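Local structure of putative hydrolase (Chloroflexus aurantiacus J-10-fl, 3CMN) at residues Ser31-Ala36 against Val76-Glu81; Leu144-Ala149 against Thr200-Leu205; Phe177-Thr182 against Arg278-Phe283. The protein is a putative hydrolase, probably a zincin-like metallopeptidase that would cleave peptide bonds, seen here as an apoenzyme. All blocks are in the same frame, centred on the assembly; numbering follows the deposited sequence.

Contact 1 (Ser31-Ala36 against Val76-Glu81); sequences SQWEQA and VFDRRE
The N-terminal capping box of helix 79-92, formed by D78 and E81, begins the turn whose R79 and R80 pack on W33. D78 N donates to E81 OE1 on its anti lone pair, 3.2 Å away. R80 N donates to D78 OD2 at 2.7 Å, coming from above the carboxylate plane. E81 also forms a salt bridge with R41. The capped first turn lies against residues 31-36, where helix 20-31 ends.

R80 runs alongside the W33 indole. Its CG is anti to the backbone N (chi1 -178°) and the chain is extended, which lays CB and CD along one face of the ring. CD sits 3.6 Å from the centroid of the six-membered ring, almost on its normal, a CH-pi contact. The R80 guanidinium is turned 66° from the ring. Its CZ is 5.5 Å from the centroid of the W33 six-membered ring, so any cation-pi attraction is at most weak. E34 CG covers the opposite face.

R79 reaches deeper. A36 CB lies over one face of its guanidinium, 3.9 Å from CZ. N162 OD1 holds NE. A water accepts from R79 N at 2.8 Å and also bonds to W33 O and A36 O, joining the two backbones. R79 NH1 donates to S31 O at 3.1 Å, nearly along the C=O axis but 20° out of the guanidinium plane.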
# COMPACT_ATOMS: atom_id res chain seq x y z
N SER A 31 -2.64 20.58 -3.41
CA SER A 31 -3.63 19.61 -2.95
C SER A 31 -5.06 20.16 -3.07
O SER A 31 -6.02 19.39 -3.16
CB SER A 31 -3.36 19.21 -1.50
OG SER A 31 -3.71 20.25 -0.61
N GLN A 32 -5.20 21.49 -3.07
CA GLN A 32 -6.50 22.15 -3.16
C GLN A 32 -7.42 21.61 -2.08
O GLN A 32 -8.59 21.33 -2.33
CB GLN A 32 -7.11 21.92 -4.55
CG GLN A 32 -6.17 22.26 -5.69
CD GLN A 32 -6.78 22.07 -7.08
OE1 GLN A 32 -7.70 21.29 -7.26
NE2 GLN A 32 -6.24 22.79 -8.06
N TRP A 33 -6.89 21.47 -0.88
CA TRP A 33 -7.66 20.91 0.21
C TRP A 33 -8.94 21.67 0.52
O TRP A 33 -9.95 21.06 0.87
CB TRP A 33 -6.81 20.79 1.49
CG TRP A 33 -6.32 22.09 2.03
CD1 TRP A 33 -5.15 22.73 1.71
CD2 TRP A 33 -6.98 22.91 3.00
NE1 TRP A 33 -5.05 23.90 2.42
CE2 TRP A 33 -6.16 24.04 3.22
CE3 TRP A 33 -8.19 22.81 3.71
CZ2 TRP A 33 -6.51 25.06 4.12
CZ3 TRP A 33 -8.53 23.83 4.60
CH2 TRP A 33 -7.69 24.94 4.80
N GLU A 34 -8.91 22.99 0.37
CA GLU A 34 -10.09 23.81 0.67
C GLU A 34 -11.31 23.44 -0.17
O GLU A 34 -12.44 23.61 0.27
CB GLU A 34 -9.78 25.30 0.47
CG GLU A 34 -8.55 25.80 1.21
CD GLU A 34 -7.27 25.67 0.39
OE1 GLU A 34 -7.25 24.87 -0.56
OE2 GLU A 34 -6.28 26.37 0.70
N GLN A 35 -11.08 22.93 -1.37
CA GLN A 35 -12.19 22.57 -2.26
C GLN A 35 -12.77 21.19 -1.99
O GLN A 35 -13.77 20.81 -2.58
CB GLN A 35 -11.75 22.61 -3.72
CG GLN A 35 -11.51 24.00 -4.27
CD GLN A 35 -11.50 24.02 -5.80
OE1 GLN A 35 -12.56 24.05 -6.44
NE2 GLN A 35 -10.31 23.98 -6.39
N ALA A 36 -12.14 20.44 -1.10
CA ALA A 36 -12.63 19.10 -0.83
C ALA A 36 -12.71 18.78 0.65
O ALA A 36 -12.08 17.83 1.12
CB ALA A 36 -11.76 18.08 -1.56
N VAL A 76 -10.68 9.95 9.73
CA VAL A 76 -11.26 10.34 8.46
C VAL A 76 -10.46 11.60 8.13
O VAL A 76 -10.57 12.60 8.84
CB VAL A 76 -12.78 10.69 8.61
CG1 VAL A 76 -13.37 11.12 7.28
CG2 VAL A 76 -13.54 9.50 9.16
N PHE A 77 -9.64 11.55 7.09
CA PHE A 77 -8.82 12.70 6.70
C PHE A 77 -9.35 13.45 5.49
O PHE A 77 -10.06 12.89 4.65
CB PHE A 77 -7.39 12.26 6.33
CG PHE A 77 -6.49 11.89 7.49
CD1 PHE A 77 -5.24 11.31 7.22
CD2 PHE A 77 -6.85 12.11 8.81
CE1 PHE A 77 -4.36 10.96 8.24
CE2 PHE A 77 -5.98 11.77 9.85
CZ PHE A 77 -4.73 11.19 9.56
N ASP A 78 -8.99 14.73 5.40
CA ASP A 78 -9.29 15.54 4.23
C ASP A 78 -7.86 15.59 3.67
O ASP A 78 -6.95 14.99 4.27
CB ASP A 78 -9.78 16.94 4.59
CG ASP A 78 -8.67 17.82 5.13
OD1 ASP A 78 -8.23 17.58 6.26
OD2 ASP A 78 -8.24 18.75 4.41
N ARG A 79 -7.64 16.29 2.57
CA ARG A 79 -6.31 16.35 1.98
C ARG A 79 -5.27 17.08 2.83
O ARG A 79 -4.10 16.72 2.82
CB ARG A 79 -6.38 16.98 0.58
CG ARG A 79 -7.21 16.16 -0.39
CD ARG A 79 -7.35 16.84 -1.73
NE ARG A 79 -8.27 16.11 -2.59
CZ ARG A 79 -8.85 16.62 -3.66
NH1 ARG A 79 -8.62 17.88 -4.00
NH2 ARG A 79 -9.68 15.88 -4.39
N ARG A 80 -5.71 18.09 3.57
CA ARG A 80 -4.81 18.84 4.41
C ARG A 80 -4.31 17.97 5.56
O ARG A 80 -3.12 17.96 5.89
CB ARG A 80 -5.51 20.09 4.96
CG ARG A 80 -4.61 20.95 5.82
CD ARG A 80 -5.34 22.17 6.32
NE ARG A 80 -4.40 23.13 6.89
CZ ARG A 80 -3.92 23.08 8.13
NH1 ARG A 80 -4.30 22.12 8.97
NH2 ARG A 80 -3.06 24.00 8.53
N GLU A 81 -5.23 17.24 6.18
CA GLU A 81 -4.86 16.37 7.29
C GLU A 81 -3.96 15.24 6.79
O GLU A 81 -3.03 14.83 7.48
CB GLU A 81 -6.10 15.81 7.98
CG GLU A 81 -6.96 16.89 8.61
CD GLU A 81 -8.25 16.35 9.16
OE1 GLU A 81 -8.93 15.59 8.43
OE2 GLU A 81 -8.60 16.69 10.31
O HOH W 1 -9.45 18.04 1.45

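Contact 2 (Leu144-Ala149 against Thr200-Leu205); sequences LSLLSA and TYFREL
L144 O is gripped by two donors at the start of the short, weakly bonded helix 145-148. This helix and A149 after it face F202. L147 N reaches L144 O at 2.9 Å and S148 OG reaches it at 3.0 Å, from opposite faces of the carbonyl plane. The hydroxyl comes in well above that plane and not on a lone pair.

F202 makes most of the contact from helix 197-210. With chi1 at -172°, CG is swung away from the backbone N and the ring reaches across to 145-149. The ring meets them mainly along its rim. A149 CB touches F202 CD2 at 3.6 Å. A149 CA lies at the ring edge, in plane. S145 O faces F202 CE2, also at 3.6 Å and near the plane. L146 crosses F202 at about a right angle and brings CD2 to 3.9 Å from CZ. No hydrogen bond crosses between the two segments. R203, bent at chi3, only brings NH1 near A149 C.

L260 of helix 248-279 also touches F202, and S145 OG is hydrogen-bonded to D301 of helix 283-307. The S145 side chain lies near, without touching, the residues of an HExxH pattern on helix 174-193. That pattern is consistent with the zinc site of a zincin-like metallopeptidase, although no metal is bound to it here.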
# COMPACT_ATOMS: atom_id res chain seq x y z
N LEU A 144 0.78 4.01 -0.55
CA LEU A 144 2.18 4.25 -0.85
C LEU A 144 3.06 3.34 0.00
O LEU A 144 3.15 3.51 1.22
CB LEU A 144 2.50 5.72 -0.60
CG LEU A 144 1.53 6.71 -1.28
CD1 LEU A 144 1.88 8.13 -0.87
CD2 LEU A 144 1.60 6.55 -2.80
N SER A 145 3.70 2.37 -0.64
CA SER A 145 4.56 1.41 0.04
C SER A 145 5.58 2.05 0.98
O SER A 145 5.70 1.64 2.13
CB SER A 145 5.28 0.54 -0.98
OG SER A 145 4.36 -0.17 -1.78
N LEU A 146 6.33 3.03 0.48
CA LEU A 146 7.35 3.68 1.31
C LEU A 146 6.79 4.35 2.57
O LEU A 146 7.52 4.59 3.53
CB LEU A 146 8.15 4.69 0.49
CG LEU A 146 9.18 4.05 -0.46
CD1 LEU A 146 9.93 5.12 -1.23
CD2 LEU A 146 10.14 3.19 0.34
N LEU A 147 5.49 4.66 2.56
CA LEU A 147 4.88 5.26 3.74
C LEU A 147 4.32 4.15 4.62
O LEU A 147 4.10 4.35 5.81
CB LEU A 147 3.76 6.23 3.34
CG LEU A 147 4.18 7.59 2.76
CD1 LEU A 147 2.92 8.41 2.51
CD2 LEU A 147 5.11 8.34 3.72
N SER A 148 4.10 2.97 4.04
CA SER A 148 3.57 1.83 4.78
C SER A 148 4.63 1.09 5.59
O SER A 148 4.30 0.26 6.44
CB SER A 148 2.89 0.85 3.81
OG SER A 148 1.85 1.48 3.08
N ALA A 149 5.90 1.37 5.31
CA ALA A 149 7.01 0.71 6.01
C ALA A 149 6.85 0.73 7.53
O ALA A 149 6.52 1.76 8.13
CB ALA A 149 8.34 1.36 5.61
N THR A 200 10.87 -5.14 9.07
CA THR A 200 12.30 -5.26 9.36
C THR A 200 13.00 -5.55 8.04
O THR A 200 13.98 -4.89 7.68
CB THR A 200 12.58 -6.42 10.33
OG1 THR A 200 11.84 -6.22 11.54
CG2 THR A 200 14.08 -6.50 10.66
N TYR A 201 12.47 -6.53 7.32
CA TYR A 201 13.01 -6.94 6.03
C TYR A 201 12.89 -5.83 5.00
O TYR A 201 13.77 -5.66 4.14
CB TYR A 201 12.27 -8.18 5.53
CG TYR A 201 12.68 -8.62 4.14
CD1 TYR A 201 14.00 -8.98 3.86
CD2 TYR A 201 11.75 -8.69 3.11
CE1 TYR A 201 14.38 -9.39 2.58
CE2 TYR A 201 12.11 -9.10 1.83
CZ TYR A 201 13.43 -9.45 1.57
OH TYR A 201 13.76 -9.87 0.30
N PHE A 202 11.82 -5.05 5.07
CA PHE A 202 11.63 -3.96 4.13
C PHE A 202 12.64 -2.86 4.47
O PHE A 202 13.25 -2.26 3.59
CB PHE A 202 10.19 -3.42 4.19
CG PHE A 202 9.86 -2.43 3.10
CD1 PHE A 202 10.40 -2.56 1.81
CD2 PHE A 202 9.01 -1.36 3.35
CE1 PHE A 202 10.10 -1.64 0.80
CE2 PHE A 202 8.69 -0.43 2.34
CZ PHE A 202 9.24 -0.57 1.07
N ARG A 203 12.83 -2.60 5.76
CA ARG A 203 13.80 -1.59 6.15
C ARG A 203 15.19 -2.07 5.76
O ARG A 203 16.04 -1.27 5.40
CB ARG A 203 13.73 -1.29 7.65
CG ARG A 203 12.81 -0.13 7.97
CD ARG A 203 12.92 0.29 9.44
NE ARG A 203 12.13 -0.54 10.34
CZ ARG A 203 10.80 -0.50 10.42
NH1 ARG A 203 10.10 0.35 9.66
NH2 ARG A 203 10.16 -1.32 11.24
N GLU A 204 15.42 -3.38 5.84
CA GLU A 204 16.72 -3.95 5.47
C GLU A 204 17.00 -3.65 4.00
O GLU A 204 18.07 -3.14 3.66
CB GLU A 204 16.74 -5.46 5.68
CG GLU A 204 16.75 -5.93 7.12
CD GLU A 204 16.58 -7.43 7.25
OE1 GLU A 204 17.42 -8.19 6.72
OE2 GLU A 204 15.61 -7.88 7.89
N LEU A 205 16.04 -3.98 3.14
CA LEU A 205 16.18 -3.78 1.70
C LEU A 205 16.48 -2.33 1.33
O LEU A 205 17.20 -2.07 0.37
CB LEU A 205 14.91 -4.21 0.97
CG LEU A 205 14.43 -5.65 1.10
CD1 LEU A 205 13.26 -5.89 0.15
CD2 LEU A 205 15.57 -6.59 0.78

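Contact 3 (Phe177-Thr182 against Arg278-Phe283)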
# COMPACT_ATOMS: atom_id res chain seq x y z
N PHE A 177 -18.43 0.36 -1.84
CA PHE A 177 -17.08 0.83 -2.14
C PHE A 177 -16.27 1.10 -0.87
O PHE A 177 -15.10 0.75 -0.80
CB PHE A 177 -17.12 2.08 -2.99
CG PHE A 177 -15.77 2.57 -3.40
CD1 PHE A 177 -14.83 1.69 -3.96
CD2 PHE A 177 -15.42 3.90 -3.25
CE1 PHE A 177 -13.57 2.13 -4.35
CE2 PHE A 177 -14.17 4.36 -3.64
CZ PHE A 177 -13.24 3.47 -4.19
N ARG A 178 -16.89 1.70 0.13
CA ARG A 178 -16.18 1.99 1.37
C ARG A 178 -15.88 0.75 2.19
O ARG A 178 -14.93 0.74 2.97
CB ARG A 178 -16.95 3.04 2.18
CG ARG A 178 -16.83 4.41 1.56
CD ARG A 178 -17.64 5.43 2.30
NE ARG A 178 -17.52 6.74 1.67
CZ ARG A 178 -18.03 7.05 0.48
NH1 ARG A 178 -18.70 6.14 -0.22
NH2 ARG A 178 -17.86 8.27 0.00
N LEU A 179 -16.68 -0.30 2.03
CA LEU A 179 -16.41 -1.54 2.74
C LEU A 179 -15.28 -2.21 1.98
O LEU A 179 -14.40 -2.83 2.56
CB LEU A 179 -17.63 -2.47 2.76
CG LEU A 179 -17.34 -3.86 3.37
CD1 LEU A 179 -16.84 -3.69 4.81
CD2 LEU A 179 -18.60 -4.73 3.33
N TRP A 180 -15.30 -2.05 0.66
CA TRP A 180 -14.27 -2.60 -0.20
C TRP A 180 -12.92 -1.99 0.21
O TRP A 180 -11.92 -2.70 0.34
CB TRP A 180 -14.57 -2.27 -1.66
CG TRP A 180 -13.52 -2.76 -2.63
CD1 TRP A 180 -13.45 -4.01 -3.18
CD2 TRP A 180 -12.38 -2.04 -3.12
NE1 TRP A 180 -12.34 -4.10 -3.99
CE2 TRP A 180 -11.66 -2.91 -3.97
CE3 TRP A 180 -11.89 -0.74 -2.91
CZ2 TRP A 180 -10.49 -2.53 -4.62
CZ3 TRP A 180 -10.72 -0.36 -3.57
CH2 TRP A 180 -10.03 -1.25 -4.41
N ILE A 181 -12.92 -0.68 0.40
CA ILE A 181 -11.74 0.06 0.80
C ILE A 181 -11.25 -0.32 2.18
O ILE A 181 -10.05 -0.45 2.41
CB ILE A 181 -12.02 1.58 0.74
CG1 ILE A 181 -11.97 2.03 -0.72
CG2 ILE A 181 -11.02 2.35 1.58
CD1 ILE A 181 -12.40 3.44 -0.93
N THR A 182 -12.18 -0.49 3.10
CA THR A 182 -11.82 -0.87 4.45
C THR A 182 -11.17 -2.25 4.45
O THR A 182 -10.16 -2.48 5.11
CB THR A 182 -13.05 -0.86 5.36
OG1 THR A 182 -13.57 0.48 5.43
CG2 THR A 182 -12.70 -1.35 6.75
N ARG A 278 -18.04 -12.50 -0.58
CA ARG A 278 -19.18 -12.91 0.22
C ARG A 278 -19.94 -11.73 0.83
O ARG A 278 -21.12 -11.86 1.15
CB ARG A 278 -18.72 -13.86 1.34
CG ARG A 278 -17.26 -13.74 1.76
CD ARG A 278 -17.08 -13.25 3.21
NE ARG A 278 -18.09 -13.77 4.15
CZ ARG A 278 -18.47 -15.04 4.23
NH1 ARG A 278 -17.95 -15.95 3.42
NH2 ARG A 278 -19.38 -15.40 5.13
N LEU A 279 -19.28 -10.59 0.97
CA LEU A 279 -19.94 -9.44 1.57
C LEU A 279 -20.26 -8.25 0.67
O LEU A 279 -20.93 -7.33 1.12
CB LEU A 279 -19.15 -8.95 2.78
CG LEU A 279 -19.10 -9.89 3.99
CD1 LEU A 279 -18.51 -9.15 5.18
CD2 LEU A 279 -20.49 -10.37 4.33
N LEU A 280 -19.80 -8.26 -0.57
CA LEU A 280 -20.09 -7.13 -1.46
C LEU A 280 -20.85 -7.54 -2.72
O LEU A 280 -20.27 -8.07 -3.66
CB LEU A 280 -18.78 -6.42 -1.86
CG LEU A 280 -17.92 -5.88 -0.71
CD1 LEU A 280 -16.63 -5.29 -1.27
CD2 LEU A 280 -18.72 -4.83 0.07
N PRO A 281 -22.17 -7.28 -2.75
CA PRO A 281 -22.97 -7.64 -3.93
C PRO A 281 -22.49 -6.97 -5.22
O PRO A 281 -22.67 -7.52 -6.31
CB PRO A 281 -24.40 -7.23 -3.53
CG PRO A 281 -24.19 -6.24 -2.40
CD PRO A 281 -23.03 -6.81 -1.65
N SER A 282 -21.88 -5.80 -5.11
CA SER A 282 -21.38 -5.09 -6.28
C SER A 282 -19.90 -5.39 -6.52
O SER A 282 -19.26 -4.75 -7.36
CB SER A 282 -21.58 -3.58 -6.12
OG SER A 282 -21.00 -3.09 -4.93
N PHE A 283 -19.37 -6.37 -5.80
CA PHE A 283 -17.97 -6.76 -5.91
C PHE A 283 -17.44 -6.82 -7.34
O PHE A 283 -16.43 -6.18 -7.66
CB PHE A 283 -17.73 -8.11 -5.24
CG PHE A 283 -16.27 -8.42 -5.01
CD1 PHE A 283 -15.61 -7.92 -3.88
CD2 PHE A 283 -15.55 -9.19 -5.92
CE1 PHE A 283 -14.26 -8.18 -3.67
CE2 PHE A 283 -14.19 -9.46 -5.72
CZ PHE A 283 -13.54 -8.95 -4.59
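L280 meets two neighbouring residues of helix 174-193 with its two methyl groups, L179 with one and W180 with the other. L179 and L280 cross obliquely. Their CD2 atoms lie 3.3 Å apart, tighter than usual for two methyl carbons. L280 CD2 is also 3.7 Å from L179 CB, so it rests along the side of that chain. The L179 side chain leaves on the far side from its own N (chi1 174°), and this carries CD2 out toward L279 and L280.

W180 and L280 cross at about a right angle. L280 CD1 comes to 3.7 Å from W180 CB and lies at the indole edge, in the ring plane. The same methyl is in plane at the edge of F283. It therefore sits beside both rings and over neither. The rings themselves only approach, with W180 CD1 4.3 Å from F283 CE1. With an alanine in place of L280, both methyl groups are gone, and a gap would probably open between L179 and the edges of W180 and F283.

L280 and F283 are the ends of a type I turn, with F283 N bonded to L280 O at 2.9 Å. W180 NE1 is hydrogen-bonded to E287, and its ring meets that of H184, part of the HExxH pattern, with the planes nearly parallel. S282 OG bonds to D176. Around the contact, F177 and I181 pack on helix 160-169, T182 touches F158 of strand 155-158, and L279 touches L58 of helix 41-63.

How the contacts relate
From the N terminus, contact 1 closes first. It brings the end of helix 20-31 to the start of helix 79-92, across a loop that holds helix 41-63 and strand 73-76. It is complete before the other two open. Contact 2 opens at 144-149, and contact 3 opens at 177-182 before contact 2 closes at 200-205. Contact 3 closes last, at 278-283, so these two cross. Contact 2 joins the short helix 145-148 to helix 197-210. Contact 3 joins helix 174-193 to the turn between helices 248-279 and 283-307. These two lie on opposite sides of the chain's centre, their own centres about 27 Å apart. No two contacts touch.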